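Local coordinates for protein haloacid dehalogenase-like hydrolase (Bacteroides thetaiotaomicron, PDB 1YMQ) that probably hydrolyses phosphate esters of sugars, acting as a magnesium-dependent phosphatase of the haloacid dehalogenase superfamily, at residues K3-D8 / K35-F40; I201-T206 / L219-I224. One frame throughout, in Å; residues are numbered along the deposited sequence.

Contact 1 lies in the parallel part of the central mixed sheet, the Rossmann-like core of the haloacid dehalogenase fold. It comes first along the chain and joins strands 4-7 and 38-42. Contact 2 comes later, in the turns where strands 206-210 and 224-227 begin. Their centres are about 11 Å apart. In the sheet the order is 38-42, 4-7, 206-210, 224-227, so the two contacts are adjacent. They touch directly: Lys3 N lies 2.8 Å from Glu205 O, a probable hydrogen bond, and Phe6 packs on Thr206. Strand 4-7 leads into Asp8 of the first magnesium site, consistent with the phosphatase active site of this family. The second ion sits at the exit of helix 216-221, on Ala222.

Contact 1: K3-D8 / K35-F40. With MG (magnesium ion), chain B.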
ATOM      1  N   LYS A   3      -2.710   6.316 -19.662  1.00 18.72           N
ATOM      2  CA  LYS A   3      -4.024   5.669 -19.638  1.00 19.51           C
ATOM      3  C   LYS A   3      -4.397   5.081 -18.279  1.00 16.04           C
ATOM      4  O   LYS A   3      -5.565   4.811 -18.028  1.00 17.16           O
ATOM      5  CB  LYS A   3      -4.116   4.541 -20.656  1.00 21.54           C
ATOM      6  CG  LYS A   3      -3.927   4.982 -22.106  1.00 35.87           C
ATOM      7  CD  LYS A   3      -4.222   3.816 -23.063  1.00 45.70           C
ATOM      8  CE  LYS A   3      -5.709   3.603 -23.248  1.00 50.79           C
ATOM      9  NZ  LYS A   3      -5.992   2.799 -24.484  1.00 49.42           N
ATOM     10  N   ALA A   4      -3.402   4.824 -17.438  1.00 13.15           N
ATOM     11  CA  ALA A   4      -3.672   4.252 -16.126  1.00 13.65           C
ATOM     12  C   ALA A   4      -2.907   5.037 -15.039  1.00 14.97           C
ATOM     13  O   ALA A   4      -1.719   5.263 -15.154  1.00 15.18           O
ATOM     14  CB  ALA A   4      -3.226   2.748 -16.092  1.00 13.74           C
ATOM     15  N   LEU A   5      -3.609   5.370 -13.957  1.00 13.71           N
ATOM     16  CA  LEU A   5      -3.068   6.108 -12.858  1.00 12.17           C
ATOM     17  C   LEU A   5      -3.083   5.193 -11.647  1.00 15.49           C
ATOM     18  O   LEU A   5      -4.089   4.522 -11.398  1.00 15.13           O
ATOM     19  CB  LEU A   5      -3.967   7.340 -12.545  1.00 11.76           C
ATOM     20  CG  LEU A   5      -4.217   8.245 -13.755  1.00 11.43           C
ATOM     21  CD1 LEU A   5      -5.186   9.362 -13.348  1.00 12.77           C
ATOM     22  CD2 LEU A   5      -2.853   8.866 -14.276  1.00 12.23           C
ATOM     23  N   PHE A   6      -1.986   5.194 -10.892  1.00 12.10           N
ATOM     24  CA  PHE A   6      -1.928   4.350  -9.713  1.00 12.77           C
ATOM     25  C   PHE A   6      -1.638   5.236  -8.506  1.00 10.71           C
ATOM     26  O   PHE A   6      -0.574   5.867  -8.441  1.00 13.75           O
ATOM     27  CB  PHE A   6      -0.799   3.311  -9.880  1.00 11.65           C
ATOM     28  CG  PHE A   6      -1.090   2.365 -10.990  1.00 13.86           C
ATOM     29  CD1 PHE A   6      -0.679   2.658 -12.299  1.00 10.71           C
ATOM     30  CD2 PHE A   6      -1.771   1.199 -10.747  1.00 12.82           C
ATOM     31  CE1 PHE A   6      -0.943   1.740 -13.323  1.00 14.61           C
ATOM     32  CE2 PHE A   6      -2.046   0.278 -11.760  1.00 12.46           C
ATOM     33  CZ  PHE A   6      -1.616   0.554 -13.067  1.00 12.54           C
ATOM     34  N   PHE A   7      -2.549   5.200  -7.540  1.00 13.10           N
ATOM     35  CA  PHE A   7      -2.416   6.032  -6.350  1.00 12.20           C
ATOM     36  C   PHE A   7      -2.275   5.256  -5.064  1.00 12.25           C
ATOM     37  O   PHE A   7      -3.112   4.414  -4.730  1.00 14.26           O
ATOM     38  CB  PHE A   7      -3.678   6.924  -6.160  1.00 12.77           C
ATOM     39  CG  PHE A   7      -3.937   7.847  -7.278  1.00 10.27           C
ATOM     40  CD1 PHE A   7      -4.811   7.510  -8.302  1.00 12.80           C
ATOM     41  CD2 PHE A   7      -3.320   9.123  -7.297  1.00 12.81           C
ATOM     42  CE1 PHE A   7      -5.076   8.425  -9.360  1.00 15.71           C
ATOM     43  CE2 PHE A   7      -3.564  10.042  -8.318  1.00 13.74           C
ATOM     44  CZ  PHE A   7      -4.427   9.714  -9.352  1.00 15.26           C
ATOM     45  N   ASP A   8      -1.256   5.613  -4.311  1.00 13.03           N
ATOM     46  CA  ASP A   8      -1.100   5.090  -2.960  1.00 13.23           C
ATOM     47  C   ASP A   8      -2.217   5.822  -2.165  1.00 13.97           C
ATOM     48  O   ASP A   8      -2.693   6.894  -2.572  1.00 13.30           O
ATOM     49  CB  ASP A   8       0.263   5.524  -2.425  1.00 16.99           C
ATOM     50  CG  ASP A   8       0.377   5.308  -0.977  1.00 26.27           C
ATOM     51  OD1 ASP A   8       0.822   6.253  -0.311  1.00 23.98           O
ATOM     52  OD2 ASP A   8      -0.013   4.191  -0.531  1.00 25.45           O
ATOM     53  N   LYS A  35     -12.250  11.614 -18.912  1.00 20.52           N
ATOM     54  CA  LYS A  35     -11.383  11.551 -20.114  1.00 16.95           C
ATOM     55  C   LYS A  35     -10.985  10.141 -20.426  1.00 19.39           C
ATOM     56  O   LYS A  35     -10.242   9.894 -21.364  1.00 21.92           O
ATOM     57  CB  LYS A  35     -10.097  12.403 -19.921  1.00 16.37           C
ATOM     58  CG  LYS A  35     -10.431  13.897 -19.908  1.00 19.04           C
ATOM     59  CD  LYS A  35      -9.179  14.784 -19.761  1.00 28.46           C
ATOM     60  CE  LYS A  35      -9.555  16.287 -19.867  1.00 37.62           C
ATOM     61  NZ  LYS A  35     -10.543  16.672 -18.817  1.00 50.25           N
ATOM     62  N   GLY A  36     -11.442   9.189 -19.634  1.00 16.01           N
ATOM     63  CA  GLY A  36     -11.077   7.839 -19.982  1.00 16.22           C
ATOM     64  C   GLY A  36      -9.879   7.216 -19.276  1.00 18.66           C
ATOM     65  O   GLY A  36      -9.566   6.063 -19.562  1.00 14.50           O
ATOM     66  N   LEU A  37      -9.231   7.938 -18.361  1.00 18.17           N
ATOM     67  CA  LEU A  37      -8.095   7.342 -17.638  1.00  9.92           C
ATOM     68  C   LEU A  37      -8.625   6.344 -16.620  1.00 12.90           C
ATOM     69  O   LEU A  37      -9.699   6.587 -16.022  1.00 14.83           O
ATOM     70  CB  LEU A  37      -7.316   8.410 -16.913  1.00 17.01           C
ATOM     71  CG  LEU A  37      -6.431   9.125 -17.962  1.00 27.40           C
ATOM     72  CD1 LEU A  37      -7.155  10.353 -18.551  1.00 20.93           C
ATOM     73  CD2 LEU A  37      -5.156   9.523 -17.322  1.00 24.93           C
ATOM     74  N   LYS A  38      -7.919   5.221 -16.465  1.00 12.15           N
ATOM     75  CA  LYS A  38      -8.317   4.229 -15.473  1.00 10.56           C
ATOM     76  C   LYS A  38      -7.566   4.626 -14.193  1.00 14.66           C
ATOM     77  O   LYS A  38      -6.379   5.026 -14.224  1.00 19.38           O
ATOM     78  CB  LYS A  38      -7.929   2.833 -15.907  1.00 12.95           C
ATOM     79  CG  LYS A  38      -8.572   2.430 -17.214  1.00 19.88           C
ATOM     80  CD  LYS A  38     -10.120   2.402 -17.123  1.00 17.10           C
ATOM     81  CE  LYS A  38     -10.682   2.067 -18.560  1.00 28.25           C
ATOM     82  NZ  LYS A  38     -12.113   2.425 -18.689  1.00 18.75           N
ATOM     83  N   ILE A  39      -8.272   4.508 -13.087  1.00 14.70           N
ATOM     84  CA  ILE A  39      -7.769   4.947 -11.789  1.00 15.50           C
ATOM     85  C   ILE A  39      -7.672   3.756 -10.891  1.00 15.32           C
ATOM     86  O   ILE A  39      -8.696   3.101 -10.609  1.00 14.76           O
ATOM     87  CB  ILE A  39      -8.736   6.031 -11.223  1.00 13.69           C
ATOM     88  CG1 ILE A  39      -8.657   7.310 -12.090  1.00 14.26           C
ATOM     89  CG2 ILE A  39      -8.350   6.392  -9.765  1.00 16.99           C
ATOM     90  CD1 ILE A  39      -9.787   8.372 -11.748  1.00 18.47           C
ATOM     91  N   PHE A  40      -6.448   3.503 -10.386  1.00 13.42           N
ATOM     92  CA  PHE A  40      -6.249   2.336  -9.536  1.00 13.24           C
ATOM     93  C   PHE A  40      -5.665   2.691  -8.183  1.00 14.41           C
ATOM     94  O   PHE A  40      -4.888   3.632  -8.072  1.00 12.19           O
ATOM     95  CB  PHE A  40      -5.287   1.350 -10.251  1.00 10.33           C
ATOM     96  CG  PHE A  40      -5.815   0.876 -11.575  1.00  9.23           C
ATOM     97  CD1 PHE A  40      -5.311   1.393 -12.783  1.00 12.46           C
ATOM     98  CD2 PHE A  40      -6.872  -0.041 -11.625  1.00 14.22           C
ATOM     99  CE1 PHE A  40      -5.857   0.985 -14.020  1.00 11.35           C
ATOM    100  CE2 PHE A  40      -7.426  -0.440 -12.861  1.00  9.65           C
ATOM    101  CZ  PHE A  40      -6.913   0.071 -14.055  1.00 11.44           C
TER
HETATM  102 MG    MG B 262       1.648   6.189   1.709  1.00 11.04          MG
HETATM  103  O   HOH W   1       2.861   6.903   3.596  1.00 24.40           O
HETATM  104  O   HOH W   2       3.333   4.719   1.078  1.00 27.30           O
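Leu5 N gives its hydrogen to Lys38 O at 2.8 Å. Leu5 O in turn accepts from Phe40 N. Lys38 N to Lys3 O and Phe7 N to Phe40 O, both 2.9 Å, complete four bonds between segments 3-8 and 35-40, whose strands run parallel. The side chains alternate. On one face, the Phe6 and Phe40 rings run alongside each other, near parallel at 25° but displaced, with little overlap. Phe40 CD1 sits over the Phe6 ring. Ala4 CB meets the edge of the Phe40 ring in its plane, 3.8 Å from CE1. On the other face, Leu5 CD2 touches Leu37 CD2 at 3.9 Å, and Ile39 CG2 approaches Phe7 CE1 at 3.9 Å. Ile39 holds CG2 anti to its N (CG1 at chi1 -68°), which carries this methyl toward Phe7. Helices 188-199 and 23-34 cover the two faces. Past the strand's end, Asp8 OD1 binds magnesium at 2.2 Å, with Asp10 O, Asp211 OD1 and two waters among the other ligands. Strand 4-7 is also paired with 206-210. Thr12 bonds to Asp8 OD1 and Lys188 forms a salt bridge to OD2, so the carboxylate is fixed at the metal.

Contact 2: I201-T206 / L219-I224; sequences IKLEET and LRHAAI. With MG (magnesium ion), chain C.
A beta-alpha-beta crossover of the haloacid dehalogenase core, strand 206-210, helix 216-221 and strand 224-227, is joined here at the start of its two strands. Thr206 OG1 is the central polar atom. It donates to Leu203 O at 2.8 Å, in the carbonyl plane and on a lone pair. It accepts from Ala223 N at 3.0 Å, with an N-H...O angle of 160°. A chi1 of 63° sets OG1 in the notch flanked by Thr206 N and C, where it can bridge the short 3-10 turn and the exit of the helix. Leu203 O is gripped twice, since Thr206 N also bonds to it. Ile224 N to Thr206 O, at 3.2 Å, begins the strand pairing. Ala223 CB points into the turn and rests 3.4 Å from Glu204 O. The Leu203 side chain runs roughly perpendicular to that of His221. Leu203 CG is anti to the backbone N (chi1 -166°), and CD2 lies over one face of the imidazole, 3.9 Å from the ring centroid, in a CH-pi contact. His221 NE2 is hydrogen-bonded to Asp193 OD1 of helix 188-199, which limits the rotation of the ring. Ala222 O, beyond the helix end, binds a magnesium ion at 2.6 Å; Leu219 and Asp240 belong to the same site. Around the contact, helix 188-199 takes Leu203 on Ile192 and Thr206 on Ile196. Helix 233-238 meets Leu219 through Val235, and strand 206-210 lies between strands 4-7 and 224-227.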
ATOM      1  N   ILE A 201      -3.359  -2.319 -21.305  1.00 19.52           N
ATOM      2  CA  ILE A 201      -2.623  -1.066 -21.183  1.00 18.75           C
ATOM      3  C   ILE A 201      -1.143  -1.367 -21.111  1.00 16.91           C
ATOM      4  O   ILE A 201      -0.718  -2.322 -20.467  1.00 16.59           O
ATOM      5  CB  ILE A 201      -3.133  -0.281 -19.912  1.00 19.87           C
ATOM      6  CG1 ILE A 201      -4.597   0.127 -20.137  1.00 15.38           C
ATOM      7  CG2 ILE A 201      -2.214   0.905 -19.568  1.00 16.61           C
ATOM      8  CD1 ILE A 201      -5.224   0.845 -18.834  1.00 18.41           C
ATOM      9  N   LYS A 202      -0.347  -0.539 -21.778  1.00 13.79           N
ATOM     10  CA  LYS A 202       1.068  -0.760 -21.812  1.00 18.07           C
ATOM     11  C   LYS A 202       1.766  -0.050 -20.671  1.00 14.93           C
ATOM     12  O   LYS A 202       1.327   0.992 -20.192  1.00 15.11           O
ATOM     13  CB  LYS A 202       1.623  -0.271 -23.172  1.00 19.59           C
ATOM     14  CG  LYS A 202       1.155  -1.142 -24.363  1.00 30.79           C
ATOM     15  CD  LYS A 202       1.451  -2.604 -24.066  1.00 41.01           C
ATOM     16  CE  LYS A 202       0.939  -3.598 -25.107  1.00 47.82           C
ATOM     17  NZ  LYS A 202       0.719  -4.966 -24.517  1.00 48.53           N
ATOM     18  N   LEU A 203       2.915  -0.569 -20.300  1.00 15.87           N
ATOM     19  CA  LEU A 203       3.657   0.083 -19.211  1.00 16.27           C
ATOM     20  C   LEU A 203       4.008   1.523 -19.545  1.00 16.96           C
ATOM     21  O   LEU A 203       4.007   2.376 -18.676  1.00 14.01           O
ATOM     22  CB  LEU A 203       4.902  -0.722 -18.891  1.00 18.36           C
ATOM     23  CG  LEU A 203       5.560  -0.321 -17.559  1.00 23.48           C
ATOM     24  CD1 LEU A 203       4.581  -0.634 -16.327  1.00 14.08           C
ATOM     25  CD2 LEU A 203       6.909  -1.078 -17.459  1.00 25.00           C
ATOM     26  N   GLU A 204       4.319   1.834 -20.805  1.00 14.91           N
ATOM     27  CA  GLU A 204       4.636   3.226 -21.111  1.00 17.16           C
ATOM     28  C   GLU A 204       3.438   4.161 -20.973  1.00 19.17           C
ATOM     29  O   GLU A 204       3.564   5.385 -21.164  1.00 19.62           O
ATOM     30  CB  GLU A 204       5.172   3.338 -22.545  1.00 24.28           C
ATOM     31  CG  GLU A 204       4.178   2.807 -23.536  1.00 28.73           C
ATOM     32  CD  GLU A 204       4.494   1.356 -23.936  1.00 39.54           C
ATOM     33  OE1 GLU A 204       4.958   0.541 -23.070  1.00 38.91           O
ATOM     34  OE2 GLU A 204       4.266   1.046 -25.127  1.00 39.11           O
ATOM     35  N   GLU A 205       2.274   3.604 -20.666  1.00 16.95           N
ATOM     36  CA  GLU A 205       1.055   4.386 -20.519  1.00 16.25           C
ATOM     37  C   GLU A 205       0.609   4.521 -19.046  1.00 16.86           C
ATOM     38  O   GLU A 205      -0.521   4.903 -18.779  1.00 17.29           O
ATOM     39  CB  GLU A 205      -0.085   3.707 -21.297  1.00 20.49           C
ATOM     40  CG  GLU A 205       0.109   3.771 -22.828  1.00 27.58           C
ATOM     41  CD  GLU A 205      -0.866   2.894 -23.591  1.00 33.52           C
ATOM     42  OE1 GLU A 205      -1.178   3.287 -24.732  1.00 40.57           O
ATOM     43  OE2 GLU A 205      -1.301   1.818 -23.094  1.00 20.90           O
ATOM     44  N   THR A 206       1.501   4.230 -18.121  1.00 13.48           N
ATOM     45  CA  THR A 206       1.183   4.311 -16.691  1.00 12.53           C
ATOM     46  C   THR A 206       1.821   5.499 -15.969  1.00 14.26           C
ATOM     47  O   THR A 206       2.855   6.001 -16.370  1.00 15.34           O
ATOM     48  CB  THR A 206       1.682   3.032 -15.975  1.00 13.21           C
ATOM     49  OG1 THR A 206       3.138   2.940 -16.085  1.00 13.50           O
ATOM     50  CG2 THR A 206       1.000   1.779 -16.610  1.00 10.88           C
ATOM     51  N   LEU A 219       7.137   3.780  -8.328  1.00 13.87           N
ATOM     52  CA  LEU A 219       7.528   5.101  -8.847  1.00 15.64           C
ATOM     53  C   LEU A 219       8.575   4.882  -9.976  1.00 14.03           C
ATOM     54  O   LEU A 219       8.534   5.517 -11.032  1.00 13.58           O
ATOM     55  CB  LEU A 219       8.106   5.954  -7.718  1.00 15.40           C
ATOM     56  CG  LEU A 219       7.026   6.447  -6.733  1.00 17.23           C
ATOM     57  CD1 LEU A 219       7.680   7.211  -5.572  1.00 20.50           C
ATOM     58  CD2 LEU A 219       6.096   7.335  -7.424  1.00 17.38           C
ATOM     59  N   ARG A 220       9.510   3.971  -9.744  1.00 13.74           N
ATOM     60  CA  ARG A 220      10.521   3.626 -10.756  1.00 17.53           C
ATOM     61  C   ARG A 220       9.934   2.876 -11.959  1.00 20.32           C
ATOM     62  O   ARG A 220      10.306   3.119 -13.118  1.00 14.72           O
ATOM     63  CB  ARG A 220      11.594   2.696 -10.114  1.00 19.19           C
ATOM     64  CG  ARG A 220      12.523   3.430  -9.118  1.00 29.41           C
ATOM     65  CD  ARG A 220      13.594   2.437  -8.582  1.00 38.33           C
ATOM     66  NE  ARG A 220      14.500   2.987  -7.562  1.00 47.00           N
ATOM     67  CZ  ARG A 220      15.093   2.250  -6.622  1.00 54.96           C
ATOM     68  NH1 ARG A 220      14.872   0.933  -6.564  1.00 55.53           N
ATOM     69  NH2 ARG A 220      15.908   2.816  -5.734  1.00 55.41           N
ATOM     70  N   HIS A 221       9.013   1.963 -11.672  1.00 15.18           N
ATOM     71  CA  HIS A 221       8.445   1.088 -12.694  1.00 16.46           C
ATOM     72  C   HIS A 221       7.466   1.743 -13.633  1.00 17.00           C
ATOM     73  O   HIS A 221       7.437   1.411 -14.828  1.00 16.24           O
ATOM     74  CB  HIS A 221       7.778  -0.125 -12.006  1.00 16.55           C
ATOM     75  CG  HIS A 221       7.371  -1.220 -12.959  1.00 19.79           C
ATOM     76  ND1 HIS A 221       8.268  -1.841 -13.805  1.00 17.81           N
ATOM     77  CD2 HIS A 221       6.171  -1.815 -13.178  1.00 13.89           C
ATOM     78  CE1 HIS A 221       7.639  -2.778 -14.501  1.00 18.30           C
ATOM     79  NE2 HIS A 221       6.366  -2.784 -14.134  1.00 15.48           N
ATOM     80  N   ALA A 222       6.633   2.650 -13.104  1.00 13.12           N
ATOM     81  CA  ALA A 222       5.630   3.327 -13.947  1.00 11.47           C
ATOM     82  C   ALA A 222       6.344   4.216 -14.970  1.00 16.47           C
ATOM     83  O   ALA A 222       7.445   4.687 -14.707  1.00 17.95           O
ATOM     84  CB  ALA A 222       4.714   4.211 -13.086  1.00 14.01           C
ATOM     85  N   ALA A 223       5.714   4.475 -16.117  1.00 16.29           N
ATOM     86  CA  ALA A 223       6.376   5.352 -17.132  1.00 17.94           C
ATOM     87  C   ALA A 223       6.680   6.714 -16.543  1.00 19.26           C
ATOM     88  O   ALA A 223       7.707   7.308 -16.865  1.00 18.30           O
ATOM     89  CB  ALA A 223       5.498   5.503 -18.387  1.00 15.29           C
ATOM     90  N   ILE A 224       5.785   7.215 -15.684  1.00 13.94           N
ATOM     91  CA  ILE A 224       5.997   8.476 -14.997  1.00 16.65           C
ATOM     92  C   ILE A 224       5.644   8.265 -13.509  1.00 13.07           C
ATOM     93  O   ILE A 224       4.487   7.916 -13.168  1.00 15.53           O
ATOM     94  CB  ILE A 224       5.093   9.616 -15.566  1.00 19.02           C
ATOM     95  CG1 ILE A 224       5.529   9.964 -17.021  1.00 19.28           C
ATOM     96  CG2 ILE A 224       5.143  10.883 -14.618  1.00 15.78           C
ATOM     97  CD1 ILE A 224       4.599  10.989 -17.712  1.00 21.70           C
TER
HETATM   98 MG    MG C 263       9.478   5.817 -13.584  1.00 12.78          MG